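Local coordinates for protein histidinol-phosphatase (PDB 3FVV) that probably removes the phosphate from histidinol phosphate to give histidinol, the direct precursor of histidine, as a magnesium-dependent hydrolase of the HAD-like superfamily, at residues Phe120-Ile125 against Gln132-Thr137; Asp138-Asp143 against Thr147-Gly152. One frame throughout, in Å; residues are numbered along the deposited sequence.

Contact 1: Phe120-Ile125 against Gln132-Thr137; sequences FVTAPI and QHLIAT
Leu134 lays its two methyl groups against the flank of helix 119-128 at Thr122 and Ala123. Its CG stands anti to the backbone N (chi1 177°), which carries the isobutyl end out from the strand to the helix. CD2 reaches the helix backbone itself, 3.7 Å from Ala123 CA, and lies 4.1 Å from Ala123 CB. Both methyls of Leu134, CD1 and CD2, come to 3.8 Å from Thr122 OG1, the two side chains crossing at about a right angle. Ala136, two residues further along the strand, meets the same hydroxyl with its CB, 3.7 Å from Thr122 OG1.

That oxygen therefore faces carbon on the strand side, and no hydrogen bond joins the two segments. Its main polar partner is the carbonyl oxygen of Asn118, with that of Thr117 also in bonding range, so its single proton can be shared between them. A chi1 of 49° puts OG1 where it can reach back to this loop just before the helix while still meeting the strand methyls.

The axes of helix segment 120-125 and strand segment 133-136 run nearly antiparallel, at 156°, and approach to 9.0 Å. On the strand's other face Ile135 packs against helix 158-170. The arrangement is the helix-on-strand packing of a right-handed beta-alpha-beta crossover, strand 110-115, helix 119-128, strand 133-142, within the Rossmann-like core of a HAD hydrolase.

Contact 2: Asp138-Asp143 against Thr147-Gly152; sequences DPEYRD and TGRIEG
The two segments run antiparallel, with Pro139 and Ile150 forming a non-hydrogen-bonded pair whose CA atoms lie 4.9 Å apart. Backbone bonds link Glu151 N to Asp138 O, Glu140 N to Arg149 O and Thr147 N to Glu140 O, although segment 147-152 turns a corner at Gly148 and Arg149. Water 3 bridges this corner, donating to the carbonyl oxygens of Glu140 and Arg149 and accepting from Gly148 N.

Glu140 is the hub of the side chains. CG anti to the backbone N (chi1 180°) and an extended chain beyond it bring the carboxylate alongside Arg149, which grips it side-on with two nitrogens. Arg149 NH2 gives a nearly straight bond of 2.8 Å to the syn lone pair of Glu140 OE2. Arg149 NE reaches Glu140 OE1 at 2.9 Å, on the syn side but tilted out of the carboxylate plane. The two flat groups are nearly coplanar, 24° apart. Thr147 OG1 lies doubtfully close to Glu140 OE1, at 2.4 Å, and accepts a bond from Arg149 N at 3.1 Å, closing an ST turn. Arg142 adds a long ion pair to Glu140 OE2 and lays a guanidinium face over Thr147 CG2, which sits 3.8 Å above its centre. The shared carboxylate probably offsets the nearness of the two arginines.

Pro139 and Ile150 both pack on helix 58-70, whereas water 2 joins Asp138 OD2 to Glu151 O. This is a small antiparallel beta-hairpin extending from the HAD core sheet, its exposed side fastened by a salt-bridge network.

Overall arrangement
Both contacts draw on strand 133-142, one after the other along the chain. Contact 1 uses its first part, about 7 Å from the centre of the chain to the contact centre, where the strand pairs in parallel with 110-115 and the contact, under helix 119-128, is partly buried. Contact 2 uses the second part, about 17 Å out, where the strand runs on to the surface and pairs with 150-151. Methyl packing without a cross-segment hydrogen bond thus gives way to backbone pairing, ion pairs and bridging waters. The contact centres are 15 Å apart, yet the two meet where Thr137 CG2 packs 4.0 Å from Ile150 CG2.

Contact 1: Phe120-Ile125 against Gln132-Thr137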
loop_
_atom_site.group_PDB
_atom_site.type_symbol
_atom_site.label_atom_id
_atom_site.label_comp_id
_atom_site.label_asym_id
_atom_site.label_seq_id
_atom_site.Cartn_x
_atom_site.Cartn_y
_atom_site.Cartn_z
ATOM N N PHE A 120 2.213 8.914 -4.020
ATOM C CA PHE A 120 3.264 9.201 -4.960
ATOM C C PHE A 120 4.046 7.923 -5.331
ATOM O O PHE A 120 4.339 7.661 -6.489
ATOM C CB PHE A 120 4.263 10.275 -4.460
ATOM C CG PHE A 120 5.392 10.476 -5.422
ATOM C CD1 PHE A 120 5.204 11.210 -6.579
ATOM C CD2 PHE A 120 6.587 9.812 -5.260
ATOM C CE1 PHE A 120 6.233 11.342 -7.525
ATOM C CE2 PHE A 120 7.599 9.936 -6.221
ATOM C CZ PHE A 120 7.402 10.697 -7.324
ATOM N N VAL A 121 4.394 7.156 -4.328
ATOM C CA VAL A 121 5.123 5.911 -4.516
ATOM C C VAL A 121 4.271 4.829 -5.151
ATOM O O VAL A 121 4.775 4.076 -5.943
ATOM C CB VAL A 121 5.757 5.417 -3.151
ATOM C CG1 VAL A 121 6.346 3.991 -3.278
ATOM C CG2 VAL A 121 6.814 6.428 -2.683
ATOM N N THR A 122 2.978 4.780 -4.879
ATOM C CA THR A 122 2.171 3.638 -5.313
ATOM C C THR A 122 1.280 3.843 -6.525
ATOM O O THR A 122 0.803 2.887 -7.071
ATOM C CB THR A 122 1.300 3.101 -4.155
ATOM O OG1 THR A 122 0.609 4.186 -3.520
ATOM C CG2 THR A 122 2.198 2.382 -3.102
ATOM N N ALA A 123 1.025 5.081 -6.914
ATOM C CA ALA A 123 0.197 5.339 -8.122
ATOM C C ALA A 123 0.650 4.559 -9.358
ATOM O O ALA A 123 -0.158 3.879 -9.979
ATOM C CB ALA A 123 0.043 6.851 -8.391
ATOM N N PRO A 124 1.934 4.590 -9.709
ATOM C CA PRO A 124 2.359 3.823 -10.924
ATOM C C PRO A 124 2.306 2.299 -10.733
ATOM O O PRO A 124 2.287 1.573 -11.687
ATOM C CB PRO A 124 3.819 4.266 -11.165
ATOM C CG PRO A 124 3.877 5.638 -10.499
ATOM C CD PRO A 124 2.974 5.514 -9.260
ATOM N N ILE A 125 2.304 1.841 -9.489
ATOM C CA ILE A 125 2.194 0.409 -9.168
ATOM C C ILE A 125 0.753 -0.070 -9.356
ATOM O O ILE A 125 0.529 -1.173 -9.887
ATOM C CB ILE A 125 2.637 0.140 -7.722
ATOM C CG1 ILE A 125 4.061 0.701 -7.500
ATOM C CG2 ILE A 125 2.554 -1.372 -7.426
ATOM C CD1 ILE A 125 4.698 0.409 -6.186
ATOM N N GLN A 132 -7.447 0.793 -11.478
ATOM C CA GLN A 132 -7.743 2.187 -11.829
ATOM C C GLN A 132 -7.982 3.001 -10.595
ATOM O O GLN A 132 -8.035 4.214 -10.700
ATOM C CB GLN A 132 -8.983 2.298 -12.728
ATOM C CG GLN A 132 -8.921 1.472 -14.012
ATOM C CD GLN A 132 -7.715 1.858 -14.876
ATOM O OE1 GLN A 132 -7.504 3.031 -15.149
ATOM N NE2 GLN A 132 -6.886 0.870 -15.252
ATOM N N HIS A 133 -8.105 2.372 -9.425
ATOM C CA HIS A 133 -8.427 3.103 -8.163
ATOM C C HIS A 133 -7.382 2.816 -7.138
ATOM O O HIS A 133 -7.034 1.632 -6.921
ATOM C CB HIS A 133 -9.786 2.639 -7.648
ATOM C CG HIS A 133 -10.899 2.958 -8.602
ATOM N ND1 HIS A 133 -11.342 4.255 -8.801
ATOM C CD2 HIS A 133 -11.572 2.186 -9.481
ATOM C CE1 HIS A 133 -12.263 4.255 -9.748
ATOM N NE2 HIS A 133 -12.420 3.009 -10.175
ATOM N N LEU A 134 -6.928 3.867 -6.463
ATOM C CA LEU A 134 -5.871 3.757 -5.451
ATOM C C LEU A 134 -6.346 4.444 -4.190
ATOM O O LEU A 134 -6.717 5.605 -4.224
ATOM C CB LEU A 134 -4.634 4.499 -5.902
ATOM C CG LEU A 134 -3.451 4.539 -4.912
ATOM C CD1 LEU A 134 -2.880 3.167 -4.612
ATOM C CD2 LEU A 134 -2.376 5.446 -5.442
ATOM N N ILE A 135 -6.284 3.742 -3.084
ATOM C CA ILE A 135 -6.714 4.287 -1.828
ATOM C C ILE A 135 -5.478 4.176 -0.923
ATOM O O ILE A 135 -5.263 3.166 -0.200
ATOM C CB ILE A 135 -7.960 3.531 -1.292
ATOM C CG1 ILE A 135 -9.151 3.601 -2.288
ATOM C CG2 ILE A 135 -8.396 4.098 0.056
ATOM C CD1 ILE A 135 -10.137 2.412 -2.181
ATOM N N ALA A 136 -4.644 5.209 -1.013
ATOM C CA ALA A 136 -3.324 5.245 -0.360
ATOM C C ALA A 136 -3.187 6.462 0.540
ATOM O O ALA A 136 -3.891 7.430 0.378
ATOM C CB ALA A 136 -2.174 5.275 -1.418
ATOM N N THR A 137 -2.265 6.411 1.506
ATOM C CA THR A 137 -1.949 7.599 2.322
ATOM C C THR A 137 -1.475 8.662 1.324
ATOM O O THR A 137 -0.696 8.372 0.411
ATOM C CB THR A 137 -0.912 7.252 3.339
ATOM O OG1 THR A 137 -1.507 6.274 4.191
ATOM C CG2 THR A 137 -0.413 8.500 4.211
#

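Contact 2: Asp138-Asp143 against Thr147-Gly152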
loop_
_atom_site.group_PDB
_atom_site.type_symbol
_atom_site.label_atom_id
_atom_site.label_comp_id
_atom_site.label_asym_id
_atom_site.label_seq_id
_atom_site.Cartn_x
_atom_site.Cartn_y
_atom_site.Cartn_z
ATOM N N ASP A 138 -2.005 9.862 1.455
ATOM C CA ASP A 138 -1.726 10.907 0.498
ATOM C C ASP A 138 -0.786 11.924 1.090
ATOM O O ASP A 138 -1.046 12.503 2.157
ATOM C CB ASP A 138 -2.996 11.623 0.024
ATOM C CG ASP A 138 -3.899 10.698 -0.825
ATOM O OD1 ASP A 138 -3.375 9.949 -1.706
ATOM O OD2 ASP A 138 -5.125 10.732 -0.582
ATOM N N PRO A 139 0.279 12.210 0.349
ATOM C CA PRO A 139 1.181 13.251 0.789
ATOM C C PRO A 139 0.622 14.617 0.451
ATOM O O PRO A 139 0.168 14.830 -0.669
ATOM C CB PRO A 139 2.477 12.972 -0.013
ATOM C CG PRO A 139 2.166 12.111 -1.061
ATOM C CD PRO A 139 0.686 11.600 -0.928
ATOM N N GLU A 140 0.616 15.543 1.410
ATOM C CA GLU A 140 0.252 16.915 1.111
ATOM C C GLU A 140 1.271 17.490 0.085
ATOM O O GLU A 140 2.514 17.340 0.243
ATOM C CB GLU A 140 0.252 17.753 2.391
ATOM C CG GLU A 140 -0.105 19.183 2.210
ATOM C CD GLU A 140 0.163 19.996 3.520
ATOM O OE1 GLU A 140 1.267 19.920 4.118
ATOM O OE2 GLU A 140 -0.760 20.675 3.952
ATOM N N TYR A 141 0.715 18.154 -0.919
ATOM C CA TYR A 141 1.459 18.809 -2.019
ATOM C C TYR A 141 0.957 20.198 -2.065
ATOM O O TYR A 141 -0.239 20.390 -2.201
ATOM C CB TYR A 141 1.109 18.141 -3.334
ATOM C CG TYR A 141 1.928 18.559 -4.524
ATOM C CD1 TYR A 141 3.248 18.172 -4.653
ATOM C CD2 TYR A 141 1.359 19.251 -5.560
ATOM C CE1 TYR A 141 3.977 18.517 -5.764
ATOM C CE2 TYR A 141 2.089 19.593 -6.724
ATOM C CZ TYR A 141 3.403 19.225 -6.817
ATOM O OH TYR A 141 4.161 19.563 -7.941
ATOM N N ARG A 142 1.816 21.171 -1.925
ATOM C CA ARG A 142 1.403 22.562 -1.895
ATOM C C ARG A 142 2.479 23.352 -2.582
ATOM O O ARG A 142 3.708 23.152 -2.333
ATOM C CB ARG A 142 1.281 23.045 -0.437
ATOM C CG ARG A 142 0.568 24.413 -0.221
ATOM C CD ARG A 142 0.570 24.808 1.286
ATOM N NE ARG A 142 1.943 24.919 1.816
ATOM C CZ ARG A 142 2.333 24.477 3.002
ATOM N NH1 ARG A 142 1.506 23.831 3.828
ATOM N NH2 ARG A 142 3.585 24.631 3.363
ATOM N N ASP A 143 2.046 24.276 -3.430
ATOM C CA ASP A 143 2.976 25.173 -4.048
ATOM C C ASP A 143 4.077 24.386 -4.827
ATOM O O ASP A 143 5.223 24.812 -4.913
ATOM C CB ASP A 143 3.614 26.143 -3.018
ATOM C CG ASP A 143 2.634 27.193 -2.463
ATOM O OD1 ASP A 143 1.796 27.703 -3.226
ATOM O OD2 ASP A 143 2.773 27.560 -1.271
ATOM N N THR A 147 5.093 18.618 1.116
ATOM C CA THR A 147 5.409 19.326 2.358
ATOM C C THR A 147 5.999 18.435 3.462
ATOM O O THR A 147 6.536 18.953 4.440
ATOM C CB THR A 147 4.157 19.939 2.981
ATOM O OG1 THR A 147 3.274 18.872 3.322
ATOM C CG2 THR A 147 3.469 20.943 1.993
ATOM N N GLY A 148 5.891 17.111 3.344
ATOM C CA GLY A 148 6.231 16.239 4.477
ATOM C C GLY A 148 5.090 15.850 5.414
ATOM O O GLY A 148 5.271 14.979 6.308
ATOM N N ARG A 149 3.897 16.436 5.194
ATOM C CA ARG A 149 2.718 16.149 5.982
ATOM C C ARG A 149 1.714 15.256 5.246
ATOM O O ARG A 149 1.663 15.213 3.996
ATOM C CB ARG A 149 2.044 17.466 6.390
ATOM C CG ARG A 149 3.006 18.475 7.068
ATOM C CD ARG A 149 2.234 19.542 7.821
ATOM N NE ARG A 149 1.217 20.170 6.963
ATOM C CZ ARG A 149 0.367 21.111 7.379
ATOM N NH1 ARG A 149 0.448 21.583 8.606
ATOM N NH2 ARG A 149 -0.524 21.635 6.546
ATOM N N ILE A 150 0.904 14.535 6.011
ATOM C CA ILE A 150 -0.184 13.690 5.469
ATOM C C ILE A 150 -1.410 14.527 5.176
ATOM O O ILE A 150 -1.779 15.354 5.981
ATOM C CB ILE A 150 -0.613 12.614 6.473
ATOM C CG1 ILE A 150 0.549 11.653 6.703
ATOM C CG2 ILE A 150 -1.811 11.807 5.953
ATOM C CD1 ILE A 150 0.342 10.704 7.858
ATOM N N GLU A 151 -2.023 14.309 4.018
ATOM C CA GLU A 151 -3.248 14.952 3.649
ATOM C C GLU A 151 -4.387 13.996 3.933
ATOM O O GLU A 151 -4.509 12.919 3.308
ATOM C CB GLU A 151 -3.135 15.340 2.163
ATOM C CG GLU A 151 -4.347 15.876 1.470
ATOM C CD GLU A 151 -4.498 17.330 1.726
ATOM O OE1 GLU A 151 -3.583 18.107 1.358
ATOM O OE2 GLU A 151 -5.563 17.702 2.279
ATOM N N GLY A 152 -5.219 14.344 4.908
ATOM C CA GLY A 152 -6.427 13.570 5.212
ATOM C C GLY A 152 -6.124 12.324 6.037
ATOM O O GLY A 152 -5.235 12.347 6.879
HETATM O O HOH W 1 -3.922 10.184 3.675
HETATM O O HOH W 2 -6.371 12.005 1.552
HETATM O O HOH W 3 3.817 15.683 1.975
HETATM O O HOH W 4 -2.311 17.944 -1.123
#